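Local coordinates for stringent starvation protein B (Caulobacter vibrioides, PDB 2QAS) that probably acts as an adaptor that delivers ssrA-tagged proteins to the ClpX unfoldase for degradation, at residues L47-K52 and I74-Q79; H78-L83 and F90-K95; A31-A36 and P85-F90; E43-Y48 and P116-A121. All coordinates share one frame; numbering follows the deposited sequence.

Overall arrangement
From the N terminus, helix 16-35 comes first, and its later part opens contact 3. That contact closes on residues 85-90. Contact 4 starts at 43-48 and closes its long loop at 116-121, so it crosses contact 3. Contact 1 starts on nearly the same stretch, at 47-52, but closes early, at 74-79, inside the loop of contact 3. Contact 2 begins at 78-83, where contact 1 ends, and returns at 90-95. It crosses contact 3 and nests inside contact 4. Contacts 1 and 4 belong to the four-stranded sheet. Contact 2 pairs two strands of the three-stranded sheet, and contact 3 ties the helix to that second sheet.

Contact 1 (L47-K52 and I74-Q79); sequences LYITFK and IVLQHQ
V75 and Y48 lie side by side on one face of an antiparallel pair of strands, 47-52 and 71-76. V75 CB is 4.0 Å from Y48 CE2. Beyond it the CG2 branch, set anti to the backbone N, reaches over one face of the ring. It sits toward the rim, 3.7 Å from Y48 CZ, and makes a CH-pi contact. On the opposite face of the sheet, I74 CG1 lies 3.9 Å from I49 CB, and I74 CG2 meets the edge of the F51 ring at CE1, 4.1 Å away. Four backbone bonds join L47 to L76 and I49 to I74, one of them L76 N to L47 O at 2.8 Å. Y48 and V75 form the non-hydrogen-bonded pair between them. A polar side chain of a bound peptide takes V75 N on the outer side of strand 71-76. Strand 110-115 flanks strand 47-52 on its other side. I49 packs on F90, and I74 and L76 on L94, of strand 89-96.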
loop_
_atom_site.group_PDB
_atom_site.type_symbol
_atom_site.label_atom_id
_atom_site.label_comp_id
_atom_site.label_asym_id
_atom_site.label_seq_id
_atom_site.Cartn_x
_atom_site.Cartn_y
_atom_site.Cartn_z
ATOM N N LEU A 47 2.462 -5.436 -18.575
ATOM C CA LEU A 47 1.581 -4.480 -17.914
ATOM C C LEU A 47 0.844 -3.466 -18.768
ATOM O O LEU A 47 1.336 -3.019 -19.789
ATOM C CB LEU A 47 2.374 -3.717 -16.839
ATOM C CG LEU A 47 3.374 -4.535 -16.004
ATOM C CD1 LEU A 47 4.095 -3.632 -15.024
ATOM C CD2 LEU A 47 2.655 -5.649 -15.257
ATOM N N TYR A 48 -0.352 -3.110 -18.313
ATOM C CA TYR A 48 -1.166 -2.099 -18.958
ATOM C C TYR A 48 -1.322 -1.009 -17.907
ATOM O O TYR A 48 -1.907 -1.238 -16.850
ATOM C CB TYR A 48 -2.537 -2.642 -19.344
ATOM C CG TYR A 48 -2.538 -3.440 -20.626
ATOM C CD1 TYR A 48 -2.064 -4.752 -20.664
ATOM C CD2 TYR A 48 -2.974 -2.861 -21.822
ATOM C CE1 TYR A 48 -2.015 -5.471 -21.859
ATOM C CE2 TYR A 48 -2.933 -3.567 -23.025
ATOM C CZ TYR A 48 -2.452 -4.872 -23.038
ATOM O OH TYR A 48 -2.407 -5.559 -24.236
ATOM N N ILE A 49 -0.773 0.164 -18.188
ATOM C CA ILE A 49 -0.849 1.285 -17.268
ATOM C C ILE A 49 -1.732 2.368 -17.869
ATOM O O ILE A 49 -1.513 2.788 -19.005
ATOM C CB ILE A 49 0.543 1.925 -17.032
ATOM C CG1 ILE A 49 1.566 0.862 -16.642
ATOM C CG2 ILE A 49 0.444 3.001 -15.975
ATOM C CD1 ILE A 49 1.217 0.150 -15.403
ATOM N N THR A 50 -2.725 2.831 -17.120
ATOM C CA THR A 50 -3.578 3.894 -17.630
ATOM C C THR A 50 -3.395 5.104 -16.732
ATOM O O THR A 50 -3.392 4.974 -15.516
ATOM C CB THR A 50 -5.055 3.478 -17.639
ATOM O OG1 THR A 50 -5.196 2.227 -18.326
ATOM C CG2 THR A 50 -5.891 4.528 -18.349
ATOM N N PHE A 51 -3.226 6.278 -17.328
ATOM C CA PHE A 51 -3.030 7.496 -16.547
ATOM C C PHE A 51 -3.691 8.741 -17.132
ATOM O O PHE A 51 -4.033 8.800 -18.320
ATOM C CB PHE A 51 -1.544 7.790 -16.387
ATOM C CG PHE A 51 -0.845 8.085 -17.685
ATOM C CD1 PHE A 51 -0.493 7.056 -18.551
ATOM C CD2 PHE A 51 -0.547 9.398 -18.044
ATOM C CE1 PHE A 51 0.148 7.327 -19.755
ATOM C CE2 PHE A 51 0.093 9.687 -19.244
ATOM C CZ PHE A 51 0.445 8.651 -20.106
ATOM N N LYS A 52 -3.832 9.746 -16.277
ATOM C CA LYS A 52 -4.433 11.016 -16.653
ATOM C C LYS A 52 -3.347 11.867 -17.294
ATOM O O LYS A 52 -2.383 12.244 -16.638
ATOM C CB LYS A 52 -4.988 11.720 -15.407
ATOM C CG LYS A 52 -6.119 12.699 -15.687
ATOM C CD LYS A 52 -7.417 11.966 -16.046
ATOM C CE LYS A 52 -8.484 12.934 -16.563
ATOM N NZ LYS A 52 -8.684 14.089 -15.637
ATOM N N ILE A 74 -0.827 2.625 -21.802
ATOM C CA ILE A 74 0.402 2.198 -22.443
ATOM C C ILE A 74 0.595 0.763 -22.027
ATOM O O ILE A 74 0.163 0.363 -20.952
ATOM C CB ILE A 74 1.644 3.048 -22.020
ATOM C CG1 ILE A 74 1.929 2.897 -20.530
ATOM C CG2 ILE A 74 1.424 4.506 -22.387
ATOM C CD1 ILE A 74 3.052 3.795 -20.061
ATOM N N VAL A 75 1.218 -0.024 -22.888
ATOM C CA VAL A 75 1.453 -1.414 -22.576
ATOM C C VAL A 75 2.960 -1.618 -22.511
ATOM O O VAL A 75 3.707 -1.091 -23.352
ATOM C CB VAL A 75 0.806 -2.339 -23.645
ATOM C CG1 VAL A 75 1.336 -1.999 -25.032
ATOM C CG2 VAL A 75 1.070 -3.791 -23.310
ATOM N N LEU A 76 3.399 -2.342 -21.480
ATOM C CA LEU A 76 4.810 -2.640 -21.276
ATOM C C LEU A 76 4.960 -4.134 -21.477
ATOM O O LEU A 76 4.701 -4.926 -20.576
ATOM C CB LEU A 76 5.238 -2.241 -19.860
ATOM C CG LEU A 76 5.101 -0.748 -19.550
ATOM C CD1 LEU A 76 5.519 -0.484 -18.121
ATOM C CD2 LEU A 76 5.949 0.058 -20.528
ATOM N N GLN A 77 5.373 -4.520 -22.677
ATOM C CA GLN A 77 5.503 -5.927 -23.005
ATOM C C GLN A 77 6.630 -6.163 -24.001
ATOM O O GLN A 77 7.738 -6.550 -23.616
ATOM C CB GLN A 77 4.162 -6.423 -23.565
ATOM C CG GLN A 77 4.095 -7.876 -24.031
ATOM C CD GLN A 77 2.656 -8.312 -24.392
ATOM O OE1 GLN A 77 1.938 -7.615 -25.119
ATOM N NE2 GLN A 77 2.246 -9.467 -23.885
ATOM N N HIS A 78 6.349 -5.902 -25.278
ATOM C CA HIS A 78 7.326 -6.115 -26.341
ATOM C C HIS A 78 8.106 -4.887 -26.750
ATOM O O HIS A 78 9.186 -5.016 -27.321
ATOM C CB HIS A 78 6.635 -6.656 -27.597
ATOM C CG HIS A 78 5.855 -7.908 -27.365
ATOM N ND1 HIS A 78 4.499 -7.994 -27.604
ATOM C CD2 HIS A 78 6.233 -9.117 -26.889
ATOM C CE1 HIS A 78 4.073 -9.202 -27.281
ATOM N NE2 HIS A 78 5.106 -9.904 -26.844
ATOM N N GLN A 79 7.574 -3.696 -26.480
ATOM C CA GLN A 79 8.264 -2.492 -26.930
ATOM C C GLN A 79 8.387 -1.332 -25.959
ATOM O O GLN A 79 7.573 -0.405 -25.961
ATOM C CB GLN A 79 7.616 -2.008 -28.234
ATOM C CG GLN A 79 7.771 -3.008 -29.388
ATOM C CD GLN A 79 7.207 -2.490 -30.700
ATOM O OE1 GLN A 79 7.549 -1.396 -31.138
ATOM N NE2 GLN A 79 6.343 -3.276 -31.336
#

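Contact 2 (H78-L83 and F90-K95); sequences HQYWDL and FSVTLK
W81 and K95 both set CG anti to the carbonyl carbon (chi1 -63° in W81), and K95 then runs extended, which brings the lysine chain to the far end of the indole. K95 CG is 4.0 Å from W81 CZ3, and K95 NZ is 3.9 Å from W81 CH2. The amine approaches the ring obliquely. T93 O lies at the indole edge, 3.4 Å from W81 CE3. The same oxygen accepts the W81 N bond, 3.0 Å long and 158° at the hydrogen, and T93 N returns one to W81 O. W81 and T93 are a hydrogen-bonded pair of the antiparallel beta hairpin formed by strands 81-85 and 89-96. Toward Q79 direct pairing stops. A water takes over, donating to Q79 O at 2.7 Å and accepting from K95 N at 2.8 Å. L94 CD2 fits beside Y80 CB, 3.5 Å away. With CG anti to the backbone N (chi1 173°), L83 lies alongside V92 and puts its CD1 against V92 CG2. The polar ends look elsewhere: T93 OG1 bonds R102, and Q79 NE2 bonds the backbone of the bound peptide.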
loop_
_atom_site.group_PDB
_atom_site.type_symbol
_atom_site.label_atom_id
_atom_site.label_comp_id
_atom_site.label_asym_id
_atom_site.label_seq_id
_atom_site.Cartn_x
_atom_site.Cartn_y
_atom_site.Cartn_z
ATOM N N HIS A 78 6.349 -5.902 -25.278
ATOM C CA HIS A 78 7.326 -6.115 -26.341
ATOM C C HIS A 78 8.106 -4.887 -26.750
ATOM O O HIS A 78 9.186 -5.016 -27.321
ATOM C CB HIS A 78 6.635 -6.656 -27.597
ATOM C CG HIS A 78 5.855 -7.908 -27.365
ATOM N ND1 HIS A 78 4.499 -7.994 -27.604
ATOM C CD2 HIS A 78 6.233 -9.117 -26.889
ATOM C CE1 HIS A 78 4.073 -9.202 -27.281
ATOM N NE2 HIS A 78 5.106 -9.904 -26.844
ATOM N N GLN A 79 7.574 -3.696 -26.480
ATOM C CA GLN A 79 8.264 -2.492 -26.930
ATOM C C GLN A 79 8.387 -1.332 -25.959
ATOM O O GLN A 79 7.573 -0.405 -25.961
ATOM C CB GLN A 79 7.616 -2.008 -28.234
ATOM C CG GLN A 79 7.771 -3.008 -29.388
ATOM C CD GLN A 79 7.207 -2.490 -30.700
ATOM O OE1 GLN A 79 7.549 -1.396 -31.138
ATOM N NE2 GLN A 79 6.343 -3.276 -31.336
ATOM N N TYR A 80 9.409 -1.409 -25.117
ATOM C CA TYR A 80 9.702 -0.360 -24.154
ATOM C C TYR A 80 11.178 -0.433 -23.801
ATOM O O TYR A 80 11.766 -1.511 -23.690
ATOM C CB TYR A 80 8.846 -0.474 -22.900
ATOM C CG TYR A 80 9.165 -1.635 -21.994
ATOM C CD1 TYR A 80 8.580 -2.878 -22.193
ATOM C CD2 TYR A 80 9.991 -1.465 -20.883
ATOM C CE1 TYR A 80 8.792 -3.927 -21.298
ATOM C CE2 TYR A 80 10.210 -2.499 -19.987
ATOM C CZ TYR A 80 9.607 -3.729 -20.195
ATOM O OH TYR A 80 9.808 -4.753 -19.287
ATOM N N TRP A 81 11.776 0.732 -23.624
ATOM C CA TRP A 81 13.189 0.812 -23.352
ATOM C C TRP A 81 13.448 1.759 -22.218
ATOM O O TRP A 81 12.638 2.651 -21.941
ATOM C CB TRP A 81 13.902 1.325 -24.605
ATOM C CG TRP A 81 13.779 0.408 -25.769
ATOM C CD1 TRP A 81 14.639 -0.595 -26.107
ATOM C CD2 TRP A 81 12.678 0.328 -26.694
ATOM N NE1 TRP A 81 14.141 -1.303 -27.180
ATOM C CE2 TRP A 81 12.940 -0.761 -27.560
ATOM C CE3 TRP A 81 11.500 1.066 -26.869
ATOM C CZ2 TRP A 81 12.068 -1.133 -28.588
ATOM C CZ3 TRP A 81 10.625 0.699 -27.899
ATOM C CH2 TRP A 81 10.916 -0.393 -28.744
ATOM N N ASP A 82 14.588 1.549 -21.565
ATOM C CA ASP A 82 15.037 2.396 -20.478
ATOM C C ASP A 82 13.966 2.767 -19.455
ATOM O O ASP A 82 13.767 3.941 -19.142
ATOM C CB ASP A 82 15.661 3.645 -21.088
ATOM C CG ASP A 82 16.735 3.301 -22.127
ATOM O OD1 ASP A 82 17.739 2.626 -21.763
ATOM O OD2 ASP A 82 16.580 3.695 -23.311
ATOM N N LEU A 83 13.270 1.761 -18.937
ATOM C CA LEU A 83 12.258 1.993 -17.922
ATOM C C LEU A 83 13.008 2.440 -16.665
ATOM O O LEU A 83 13.869 1.711 -16.160
ATOM C CB LEU A 83 11.495 0.701 -17.645
ATOM C CG LEU A 83 10.503 0.732 -16.488
ATOM C CD1 LEU A 83 9.491 1.832 -16.699
ATOM C CD2 LEU A 83 9.831 -0.607 -16.387
ATOM N N PHE A 90 7.676 7.455 -12.825
ATOM C CA PHE A 90 8.504 6.618 -13.691
ATOM C C PHE A 90 8.556 7.203 -15.098
ATOM O O PHE A 90 7.631 7.906 -15.527
ATOM C CB PHE A 90 7.979 5.175 -13.751
ATOM C CG PHE A 90 6.656 5.018 -14.472
ATOM C CD1 PHE A 90 5.449 5.222 -13.805
ATOM C CD2 PHE A 90 6.620 4.642 -15.817
ATOM C CE1 PHE A 90 4.222 5.054 -14.463
ATOM C CE2 PHE A 90 5.404 4.471 -16.485
ATOM C CZ PHE A 90 4.202 4.676 -15.809
ATOM N N SER A 91 9.654 6.947 -15.801
ATOM C CA SER A 91 9.772 7.413 -17.175
ATOM C C SER A 91 10.152 6.201 -18.030
ATOM O O SER A 91 10.780 5.265 -17.532
ATOM C CB SER A 91 10.782 8.575 -17.299
ATOM O OG SER A 91 12.070 8.224 -16.848
ATOM N N VAL A 92 9.730 6.214 -19.295
ATOM C CA VAL A 92 9.948 5.100 -20.229
ATOM C C VAL A 92 9.975 5.593 -21.667
ATOM O O VAL A 92 9.369 6.612 -21.991
ATOM C CB VAL A 92 8.763 4.079 -20.221
ATOM C CG1 VAL A 92 9.211 2.747 -20.766
ATOM C CG2 VAL A 92 8.201 3.925 -18.842
ATOM N N THR A 93 10.637 4.838 -22.533
ATOM C CA THR A 93 10.666 5.171 -23.945
ATOM C C THR A 93 9.784 4.144 -24.641
ATOM O O THR A 93 9.962 2.938 -24.457
ATOM C CB THR A 93 12.068 5.063 -24.529
ATOM O OG1 THR A 93 12.915 6.032 -23.909
ATOM C CG2 THR A 93 12.032 5.307 -26.039
ATOM N N LEU A 94 8.830 4.625 -25.429
ATOM C CA LEU A 94 7.925 3.762 -26.169
ATOM C C LEU A 94 7.899 4.245 -27.632
ATOM O O LEU A 94 8.451 5.302 -27.958
ATOM C CB LEU A 94 6.525 3.860 -25.570
ATOM C CG LEU A 94 6.316 3.538 -24.088
ATOM C CD1 LEU A 94 4.869 3.822 -23.713
ATOM C CD2 LEU A 94 6.671 2.073 -23.805
ATOM N N LYS A 95 7.245 3.492 -28.509
ATOM C CA LYS A 95 7.160 3.865 -29.919
ATOM C C LYS A 95 5.743 4.161 -30.351
ATOM O O LYS A 95 4.817 3.430 -30.012
ATOM C CB LYS A 95 7.698 2.746 -30.802
ATOM C CG LYS A 95 9.176 2.763 -30.952
ATOM C CD LYS A 95 9.637 1.652 -31.865
ATOM C CE LYS A 95 11.144 1.717 -32.012
ATOM N NZ LYS A 95 11.644 0.411 -32.470
HETATM O O HOH W 1 6.078 1.151 -27.639
#

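Contact 3 (A31-A36 and P85-F90); sequences ALKKAA and PGETFF
L32 and K33, late in helix 16-35, together with A36, meet the chain where it turns from P85 to F90, with K33 CA and P85 CA 6.2 Å apart. L32 CB lies 4.0 Å from P85 CB. Its CD1 reaches over one face of the F90 ring, set toward the rim, 3.4 Å from F90 CD1. This is a CH-pi contact, 18° off the ring normal, and the two side chains cross at about a right angle. The P85 ring also touches A36: P85 CD is 3.5 Å from A36 CB, and P85 CG lies near L32 O. Residues 86-88 form the turn of the beta hairpin of strands 81-85 and 89-96, with a weak bond from G86 N to F89 O. The helix thus packs on the tip of that hairpin. K33 runs extended past P85, its CG 4.0 Å from P85 CG. E87 bends back at chi2 (-75°), which brings its carboxylate within range. K33 NZ and E87 OE1 form a salt bridge at 3.2 Å, its hydrogen bond a weak one. E87 OE2 has a second positive partner in K29. K34 NZ bonds M14 O of the second subunit.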
loop_
_atom_site.group_PDB
_atom_site.type_symbol
_atom_site.label_atom_id
_atom_site.label_comp_id
_atom_site.label_asym_id
_atom_site.label_seq_id
_atom_site.Cartn_x
_atom_site.Cartn_y
_atom_site.Cartn_z
ATOM N N ALA A 31 5.910 -3.196 -9.082
ATOM C CA ALA A 31 5.841 -4.002 -10.299
ATOM C C ALA A 31 6.761 -3.399 -11.372
ATOM O O ALA A 31 7.430 -4.127 -12.115
ATOM C CB ALA A 31 4.406 -4.056 -10.809
ATOM N N LEU A 32 6.797 -2.072 -11.452
ATOM C CA LEU A 32 7.659 -1.406 -12.422
ATOM C C LEU A 32 9.142 -1.570 -12.084
ATOM O O LEU A 32 9.989 -1.416 -12.953
ATOM C CB LEU A 32 7.308 0.084 -12.534
ATOM C CG LEU A 32 5.963 0.364 -13.218
ATOM C CD1 LEU A 32 5.644 1.837 -13.203
ATOM C CD2 LEU A 32 6.011 -0.136 -14.644
ATOM N N LYS A 33 9.466 -1.877 -10.831
ATOM C CA LYS A 33 10.868 -2.065 -10.458
ATOM C C LYS A 33 11.328 -3.446 -10.880
ATOM O O LYS A 33 12.497 -3.650 -11.191
ATOM C CB LYS A 33 11.088 -1.867 -8.947
ATOM C CG LYS A 33 11.070 -0.401 -8.541
ATOM C CD LYS A 33 11.497 -0.171 -7.105
ATOM C CE LYS A 33 11.606 1.333 -6.812
ATOM N NZ LYS A 33 12.075 1.640 -5.417
ATOM N N LYS A 34 10.409 -4.400 -10.891
ATOM C CA LYS A 34 10.757 -5.742 -11.332
ATOM C C LYS A 34 10.886 -5.715 -12.855
ATOM O O LYS A 34 11.688 -6.441 -13.431
ATOM C CB LYS A 34 9.675 -6.745 -10.919
ATOM C CG LYS A 34 9.514 -6.897 -9.415
ATOM C CD LYS A 34 8.564 -8.033 -9.075
ATOM C CE LYS A 34 8.417 -8.202 -7.565
ATOM N NZ LYS A 34 7.609 -9.415 -7.217
ATOM N N ALA A 35 10.092 -4.863 -13.499
ATOM C CA ALA A 35 10.115 -4.738 -14.954
ATOM C C ALA A 35 11.354 -3.979 -15.409
ATOM O O ALA A 35 11.814 -4.140 -16.536
ATOM C CB ALA A 35 8.858 -4.016 -15.440
ATOM N N ALA A 36 11.887 -3.137 -14.531
ATOM C CA ALA A 36 13.068 -2.354 -14.857
ATOM C C ALA A 36 14.326 -3.166 -14.594
ATOM O O ALA A 36 15.422 -2.765 -14.978
ATOM C CB ALA A 36 13.087 -1.075 -14.042
ATOM N N PRO A 85 11.986 3.624 -13.041
ATOM C CA PRO A 85 10.987 3.887 -12.002
ATOM C C PRO A 85 11.546 4.566 -10.754
ATOM O O PRO A 85 12.133 3.915 -9.888
ATOM C CB PRO A 85 10.417 2.499 -11.715
ATOM C CG PRO A 85 11.595 1.616 -11.901
ATOM C CD PRO A 85 12.283 2.180 -13.130
ATOM N N GLY A 86 11.368 5.884 -10.686
ATOM C CA GLY A 86 11.836 6.645 -9.541
ATOM C C GLY A 86 10.945 6.347 -8.349
ATOM O O GLY A 86 10.097 5.454 -8.419
ATOM N N GLU A 87 11.108 7.087 -7.257
ATOM C CA GLU A 87 10.281 6.823 -6.083
ATOM C C GLU A 87 8.913 7.499 -6.166
ATOM O O GLU A 87 7.956 7.022 -5.562
ATOM C CB GLU A 87 11.020 7.229 -4.791
ATOM C CG GLU A 87 12.326 6.423 -4.511
ATOM C CD GLU A 87 12.109 4.982 -3.996
ATOM O OE1 GLU A 87 13.098 4.223 -3.899
ATOM O OE2 GLU A 87 10.966 4.603 -3.675
ATOM N N THR A 88 8.810 8.584 -6.931
ATOM C CA THR A 88 7.533 9.281 -7.064
ATOM C C THR A 88 6.916 9.249 -8.469
ATOM O O THR A 88 5.740 9.570 -8.648
ATOM C CB THR A 88 7.663 10.749 -6.619
ATOM O OG1 THR A 88 8.691 11.393 -7.383
ATOM C CG2 THR A 88 8.020 10.819 -5.139
ATOM N N PHE A 89 7.707 8.866 -9.466
ATOM C CA PHE A 89 7.226 8.801 -10.843
ATOM C C PHE A 89 8.145 7.899 -11.661
ATOM O O PHE A 89 9.263 7.605 -11.238
ATOM C CB PHE A 89 7.224 10.198 -11.458
ATOM C CG PHE A 89 8.588 10.686 -11.827
ATOM C CD1 PHE A 89 9.125 10.409 -13.079
ATOM C CD2 PHE A 89 9.369 11.365 -10.897
ATOM C CE1 PHE A 89 10.419 10.796 -13.400
ATOM C CE2 PHE A 89 10.667 11.757 -11.209
ATOM C CZ PHE A 89 11.194 11.469 -12.463
ATOM N N PHE A 90 7.676 7.455 -12.825
ATOM C CA PHE A 90 8.504 6.618 -13.691
ATOM C C PHE A 90 8.556 7.203 -15.098
ATOM O O PHE A 90 7.631 7.906 -15.527
ATOM C CB PHE A 90 7.979 5.175 -13.751
ATOM C CG PHE A 90 6.656 5.018 -14.472
ATOM C CD1 PHE A 90 5.449 5.222 -13.805
ATOM C CD2 PHE A 90 6.620 4.642 -15.817
ATOM C CE1 PHE A 90 4.222 5.054 -14.463
ATOM C CE2 PHE A 90 5.404 4.471 -16.485
ATOM C CZ PHE A 90 4.202 4.676 -15.809
#

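Contact 4 (E43-Y48 and P116-A121); sequences EPHHLY and PSVQFA
P116 and S117 start the turn between strands 110-115 and 120-123, which ends in a G1 beta bulge with Q119 and F120 both facing D115. The turn packs on the segment that leads into strand 47-52. P116 lies over one face of the H46 imidazole with its CD, a CH-pi contact 25° off the ring normal. Its CG reaches H46 NE2 at 3.7 Å. The same CG comes obliquely to the Y48 ring, 3.5 Å from CE1. H46 and Y48 are each crossed by the proline at about a right angle. The far end of the H45 ring meets V118: H45 CE1 is 3.5 Å from V118 CG1, while V118 CG2 lies in plane at the ring edge. H45 ND1 bonds D115 OD2, and D115 OD1 takes S117 N, so one carboxylate serves both segments. H45 also packs on M14 of the second subunit. P44, after a cis peptide, offers its carbonyl to two donors. H46 CG sits between its backbone N and carbonyl carbon (chi1 53°), which brings ND1 back to P44 O at 2.8 Å, in the carbonyl plane and 158° at the hydrogen. S117 OG donates to P44 O at 2.6 Å from above that plane.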
loop_
_atom_site.group_PDB
_atom_site.type_symbol
_atom_site.label_atom_id
_atom_site.label_comp_id
_atom_site.label_asym_id
_atom_site.label_seq_id
_atom_site.Cartn_x
_atom_site.Cartn_y
_atom_site.Cartn_z
ATOM N N GLU A 43 8.231 -13.542 -18.106
ATOM C CA GLU A 43 7.144 -13.891 -19.018
ATOM C C GLU A 43 6.227 -14.953 -18.419
ATOM O O GLU A 43 6.658 -15.776 -17.611
ATOM C CB GLU A 43 7.701 -14.370 -20.362
ATOM C CG GLU A 43 8.906 -15.297 -20.262
ATOM C CD GLU A 43 10.207 -14.543 -20.024
ATOM O OE1 GLU A 43 10.451 -13.558 -20.762
ATOM O OE2 GLU A 43 10.987 -14.932 -19.118
ATOM N N PRO A 44 4.945 -14.956 -18.817
ATOM C CA PRO A 44 4.286 -14.060 -19.777
ATOM C C PRO A 44 3.760 -12.737 -19.216
ATOM O O PRO A 44 2.911 -12.098 -19.834
ATOM C CB PRO A 44 3.148 -14.923 -20.300
ATOM C CG PRO A 44 2.705 -15.618 -19.043
ATOM C CD PRO A 44 4.032 -16.046 -18.421
ATOM N N HIS A 45 4.249 -12.323 -18.052
ATOM C CA HIS A 45 3.778 -11.079 -17.447
ATOM C C HIS A 45 4.097 -9.824 -18.256
ATOM O O HIS A 45 5.210 -9.651 -18.747
ATOM C CB HIS A 45 4.362 -10.923 -16.040
ATOM C CG HIS A 45 3.835 -11.917 -15.053
ATOM N ND1 HIS A 45 2.600 -11.789 -14.456
ATOM C CD2 HIS A 45 4.372 -13.062 -14.568
ATOM C CE1 HIS A 45 2.396 -12.812 -13.645
ATOM N NE2 HIS A 45 3.457 -13.598 -13.695
ATOM N N HIS A 46 3.088 -8.973 -18.408
ATOM C CA HIS A 46 3.224 -7.697 -19.095
ATOM C C HIS A 46 2.226 -6.741 -18.454
ATOM O O HIS A 46 1.243 -7.183 -17.852
ATOM C CB HIS A 46 3.000 -7.825 -20.608
ATOM C CG HIS A 46 1.718 -8.488 -20.997
ATOM N ND1 HIS A 46 1.469 -9.824 -20.762
ATOM C CD2 HIS A 46 0.630 -8.009 -21.645
ATOM C CE1 HIS A 46 0.282 -10.139 -21.248
ATOM N NE2 HIS A 46 -0.248 -9.056 -21.789
ATOM N N LEU A 47 2.462 -5.436 -18.575
ATOM C CA LEU A 47 1.581 -4.480 -17.914
ATOM C C LEU A 47 0.844 -3.466 -18.768
ATOM O O LEU A 47 1.336 -3.019 -19.789
ATOM C CB LEU A 47 2.374 -3.717 -16.839
ATOM C CG LEU A 47 3.374 -4.535 -16.004
ATOM C CD1 LEU A 47 4.095 -3.632 -15.024
ATOM C CD2 LEU A 47 2.655 -5.649 -15.257
ATOM N N TYR A 48 -0.352 -3.110 -18.313
ATOM C CA TYR A 48 -1.166 -2.099 -18.958
ATOM C C TYR A 48 -1.322 -1.009 -17.907
ATOM O O TYR A 48 -1.907 -1.238 -16.850
ATOM C CB TYR A 48 -2.537 -2.642 -19.344
ATOM C CG TYR A 48 -2.538 -3.440 -20.626
ATOM C CD1 TYR A 48 -2.064 -4.752 -20.664
ATOM C CD2 TYR A 48 -2.974 -2.861 -21.822
ATOM C CE1 TYR A 48 -2.015 -5.471 -21.859
ATOM C CE2 TYR A 48 -2.933 -3.567 -23.025
ATOM C CZ TYR A 48 -2.452 -4.872 -23.038
ATOM O OH TYR A 48 -2.407 -5.559 -24.236
ATOM N N PRO A 116 -2.765 -8.853 -17.815
ATOM C CA PRO A 116 -3.567 -9.892 -18.475
ATOM C C PRO A 116 -3.199 -11.346 -18.171
ATOM O O PRO A 116 -4.065 -12.213 -18.198
ATOM C CB PRO A 116 -3.384 -9.571 -19.961
ATOM C CG PRO A 116 -3.274 -8.100 -19.964
ATOM C CD PRO A 116 -2.350 -7.827 -18.788
ATOM N N SER A 117 -1.922 -11.606 -17.894
ATOM C CA SER A 117 -1.437 -12.963 -17.627
ATOM C C SER A 117 -2.054 -13.695 -16.441
ATOM O O SER A 117 -2.270 -14.916 -16.496
ATOM C CB SER A 117 0.082 -12.953 -17.465
ATOM O OG SER A 117 0.710 -12.889 -18.732
ATOM N N VAL A 118 -2.310 -12.953 -15.369
ATOM C CA VAL A 118 -2.896 -13.519 -14.160
ATOM C C VAL A 118 -4.156 -12.730 -13.836
ATOM O O VAL A 118 -4.685 -12.798 -12.734
ATOM C CB VAL A 118 -1.902 -13.444 -12.970
ATOM C CG1 VAL A 118 -0.717 -14.364 -13.226
ATOM C CG2 VAL A 118 -1.405 -12.007 -12.786
ATOM N N GLN A 119 -4.626 -11.974 -14.818
ATOM C CA GLN A 119 -5.827 -11.170 -14.663
ATOM C C GLN A 119 -5.881 -10.354 -13.379
ATOM O O GLN A 119 -6.941 -10.219 -12.763
ATOM C CB GLN A 119 -7.058 -12.061 -14.747
ATOM C CG GLN A 119 -7.273 -12.686 -16.113
ATOM C CD GLN A 119 -8.334 -13.764 -16.068
ATOM O OE1 GLN A 119 -9.493 -13.502 -15.723
ATOM N NE2 GLN A 119 -7.943 -14.989 -16.403
ATOM N N PHE A 120 -4.740 -9.803 -12.981
ATOM C CA PHE A 120 -4.700 -8.974 -11.790
ATOM C C PHE A 120 -4.929 -7.528 -12.210
ATOM O O PHE A 120 -4.241 -7.020 -13.090
ATOM C CB PHE A 120 -3.350 -9.111 -11.081
ATOM C CG PHE A 120 -3.202 -8.194 -9.908
ATOM C CD1 PHE A 120 -2.572 -6.962 -10.047
ATOM C CD2 PHE A 120 -3.761 -8.529 -8.674
ATOM C CE1 PHE A 120 -2.505 -6.069 -8.979
ATOM C CE2 PHE A 120 -3.701 -7.643 -7.597
ATOM C CZ PHE A 120 -3.072 -6.408 -7.751
ATOM N N ALA A 121 -5.886 -6.857 -11.577
ATOM C CA ALA A 121 -6.185 -5.475 -11.925
ATOM C C ALA A 121 -6.355 -4.566 -10.709
ATOM O O ALA A 121 -6.674 -5.029 -9.628
ATOM C CB ALA A 121 -7.443 -5.429 -12.779
#